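Local coordinates for protein type I site-specific restriction-modification system, R (Restriction) subunit (Vibrio vulnificus, PDB 3H1T) that probably serves as the ATP-driven DNA-translocating and DNA-cleaving subunit of a type I restriction enzyme, here as a fragment with its helicase-like motor domains, at residues A[372-377]-A[550-555]. Sequence-based numbering, arbitrary orientation.
Sequences APYRVH and LWFNII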
loop_
_atom_site.group_PDB
_atom_site.type_symbol
_atom_site.label_atom_id
_atom_site.label_comp_id
_atom_site.label_asym_id
_atom_site.label_seq_id
_atom_site.Cartn_x
_atom_site.Cartn_y
_atom_site.Cartn_z
ATOM N N ALA A 372 -9.954 -0.525 1.539
ATOM C CA ALA A 372 -11.343 -0.963 1.586
ATOM C C ALA A 372 -11.640 -2.433 1.324
ATOM O O ALA A 372 -11.027 -3.063 0.470
ATOM C CB ALA A 372 -12.180 -0.090 0.648
ATOM N N PRO A 373 -12.584 -3.009 2.080
ATOM C CA PRO A 373 -12.968 -4.420 1.896
ATOM C C PRO A 373 -13.854 -4.576 0.639
ATOM O O PRO A 373 -14.335 -3.580 0.103
ATOM C CB PRO A 373 -13.686 -4.748 3.212
ATOM C CG PRO A 373 -14.284 -3.417 3.603
ATOM C CD PRO A 373 -13.148 -2.472 3.333
ATOM N N TYR A 374 -14.096 -5.798 0.175
ATOM C CA TYR A 374 -14.881 -5.968 -1.048
ATOM C C TYR A 374 -15.800 -7.186 -1.093
ATOM O O TYR A 374 -15.603 -8.155 -0.362
ATOM C CB TYR A 374 -13.910 -6.034 -2.238
ATOM C CG TYR A 374 -12.833 -7.099 -2.070
ATOM C CD1 TYR A 374 -13.097 -8.442 -2.353
ATOM C CD2 TYR A 374 -11.573 -6.775 -1.543
ATOM C CE1 TYR A 374 -12.140 -9.425 -2.112
ATOM C CE2 TYR A 374 -10.621 -7.757 -1.302
ATOM C CZ TYR A 374 -10.907 -9.074 -1.584
ATOM O OH TYR A 374 -9.940 -10.017 -1.319
ATOM N N ARG A 375 -16.810 -7.111 -1.956
ATOM C CA ARG A 375 -17.738 -8.215 -2.174
ATOM C C ARG A 375 -17.519 -8.721 -3.591
ATOM O O ARG A 375 -17.341 -7.926 -4.512
ATOM C CB ARG A 375 -19.199 -7.768 -2.062
ATOM C CG ARG A 375 -19.720 -7.599 -0.662
ATOM C CD ARG A 375 -19.209 -6.325 -0.026
ATOM N NE ARG A 375 -19.535 -6.263 1.397
ATOM C CZ ARG A 375 -20.766 -6.124 1.885
ATOM N NH1 ARG A 375 -21.813 -6.024 1.067
ATOM N NH2 ARG A 375 -20.955 -6.109 3.199
ATOM N N VAL A 376 -17.510 -10.032 -3.779
ATOM C CA VAL A 376 -17.359 -10.552 -5.118
ATOM C C VAL A 376 -18.691 -11.123 -5.600
ATOM O O VAL A 376 -19.367 -11.855 -4.883
ATOM C CB VAL A 376 -16.299 -11.670 -5.218
ATOM C CG1 VAL A 376 -16.246 -12.177 -6.657
ATOM C CG2 VAL A 376 -14.940 -11.160 -4.794
ATOM N N HIS A 377 -19.078 -10.745 -6.812
ATOM C CA HIS A 377 -20.302 -11.227 -7.432
ATOM C C HIS A 377 -19.825 -11.824 -8.738
ATOM O O HIS A 377 -19.540 -11.101 -9.696
ATOM C CB HIS A 377 -21.272 -10.078 -7.708
ATOM C CG HIS A 377 -21.639 -9.286 -6.492
ATOM N ND1 HIS A 377 -22.183 -9.862 -5.366
ATOM C CD2 HIS A 377 -21.547 -7.961 -6.230
ATOM C CE1 HIS A 377 -22.414 -8.925 -4.462
ATOM N NE2 HIS A 377 -22.038 -7.762 -4.962
ATOM N N LEU A 550 -16.688 3.203 1.841
ATOM C CA LEU A 550 -16.124 2.303 2.850
ATOM C C LEU A 550 -15.765 0.907 2.348
ATOM O O LEU A 550 -14.922 0.237 2.941
ATOM C CB LEU A 550 -17.075 2.183 4.041
ATOM C CG LEU A 550 -17.231 3.496 4.802
ATOM C CD1 LEU A 550 -18.295 3.379 5.887
ATOM C CD2 LEU A 550 -15.888 3.870 5.386
ATOM N N TRP A 551 -16.410 0.465 1.275
ATOM C CA TRP A 551 -16.130 -0.846 0.691
ATOM C C TRP A 551 -16.546 -0.819 -0.770
ATOM O O TRP A 551 -17.129 0.161 -1.224
ATOM C CB TRP A 551 -16.892 -1.954 1.440
ATOM C CG TRP A 551 -18.371 -1.743 1.491
ATOM C CD1 TRP A 551 -19.055 -0.932 2.351
ATOM C CD2 TRP A 551 -19.348 -2.297 0.601
ATOM N NE1 TRP A 551 -20.399 -0.943 2.051
ATOM C CE2 TRP A 551 -20.604 -1.768 0.977
ATOM C CE3 TRP A 551 -19.285 -3.182 -0.482
ATOM C CZ2 TRP A 551 -21.792 -2.100 0.307
ATOM C CZ3 TRP A 551 -20.468 -3.514 -1.147
ATOM C CH2 TRP A 551 -21.702 -2.968 -0.750
ATOM N N PHE A 552 -16.239 -1.879 -1.511
ATOM C CA PHE A 552 -16.620 -1.920 -2.917
ATOM C C PHE A 552 -16.972 -3.307 -3.442
ATOM O O PHE A 552 -16.709 -4.316 -2.787
ATOM C CB PHE A 552 -15.511 -1.326 -3.788
ATOM C CG PHE A 552 -14.263 -2.149 -3.834
ATOM C CD1 PHE A 552 -13.403 -2.218 -2.729
ATOM C CD2 PHE A 552 -13.921 -2.836 -4.994
ATOM C CE1 PHE A 552 -12.216 -2.960 -2.788
ATOM C CE2 PHE A 552 -12.740 -3.580 -5.063
ATOM C CZ PHE A 552 -11.885 -3.644 -3.963
ATOM N N ASN A 553 -17.570 -3.339 -4.633
ATOM C CA ASN A 553 -17.979 -4.574 -5.299
ATOM C C ASN A 553 -17.097 -4.902 -6.483
ATOM O O ASN A 553 -16.628 -4.014 -7.180
ATOM C CB ASN A 553 -19.415 -4.459 -5.848
ATOM C CG ASN A 553 -20.412 -4.072 -4.815
ATOM O OD1 ASN A 553 -20.772 -4.878 -3.960
ATOM N ND2 ASN A 553 -20.869 -2.830 -4.870
ATOM N N ILE A 554 -16.886 -6.190 -6.701
ATOM C CA ILE A 554 -16.145 -6.662 -7.851
ATOM C C ILE A 554 -17.116 -7.585 -8.577
ATOM O O ILE A 554 -17.375 -8.700 -8.124
ATOM C CB ILE A 554 -14.899 -7.461 -7.459
ATOM C CG1 ILE A 554 -13.843 -6.535 -6.835
ATOM C CG2 ILE A 554 -14.324 -8.144 -8.682
ATOM C CD1 ILE A 554 -12.583 -7.304 -6.352
ATOM N N ILE A 555 -17.708 -7.088 -9.658
ATOM C CA ILE A 555 -18.634 -7.879 -10.455
ATOM C C ILE A 555 -17.784 -8.551 -11.542
ATOM O O ILE A 555 -17.148 -7.876 -12.356
ATOM C CB ILE A 555 -19.724 -6.988 -11.095
ATOM C CG1 ILE A 555 -20.609 -6.338 -10.028
ATOM C CG2 ILE A 555 -20.619 -7.823 -11.967
ATOM C CD1 ILE A 555 -19.961 -5.204 -9.259
HETATM O O HOH W 1 -23.065 -5.975 -3.014
#
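R375 holds its guanidinium, tilted, over the six-membered ring of W551, and the chain can be followed outward from the strand. Its CB passes 3.8 Å from N553 OD1; the bend at chi2 (76°) then turns the rest back over W551, R375 CG coming 4.2 Å from W551 CZ3, CD passing beside CE3 and CZ3, and NE lying 3.6 Å from CE3. R375 CZ ends 4.0 Å from the centroid of the six-membered ring of W551, nearly on its normal, although the two planes are 39° apart; its NH1 approaches W551 CZ3 and CH2. Arginine suits this place because a long, flexible arm brings its spread-out positive charge to an electron-rich ring; F63 is a second cation-pi partner. Beneath run parallel strands 374-381 and 552-556, neighbours in the mixed sheet of the C-terminal helicase-like (RecA-type) motor domain. F552 N bonds to P373 O just ahead of the strand, then R375 N to F552 O, I554 N to R375 O and H377 N to I554 O. On the R375 face, H377 NE2 makes a weak, bent bond to N553 OD1 (3.3 Å), and a water bridges the same two atoms, donating to N553 OD1; D578 takes H377 ND1 and N520 holds N553 ND2, so each two-ended polar group spans neighbouring strands. The other face is mostly apolar: Y374 CB sits 3.6 Å from the F552 ring centroid in a CH-pi contact. I554, beta-branched and so at home in a strand, extends its CD1 toward Y374 CD1.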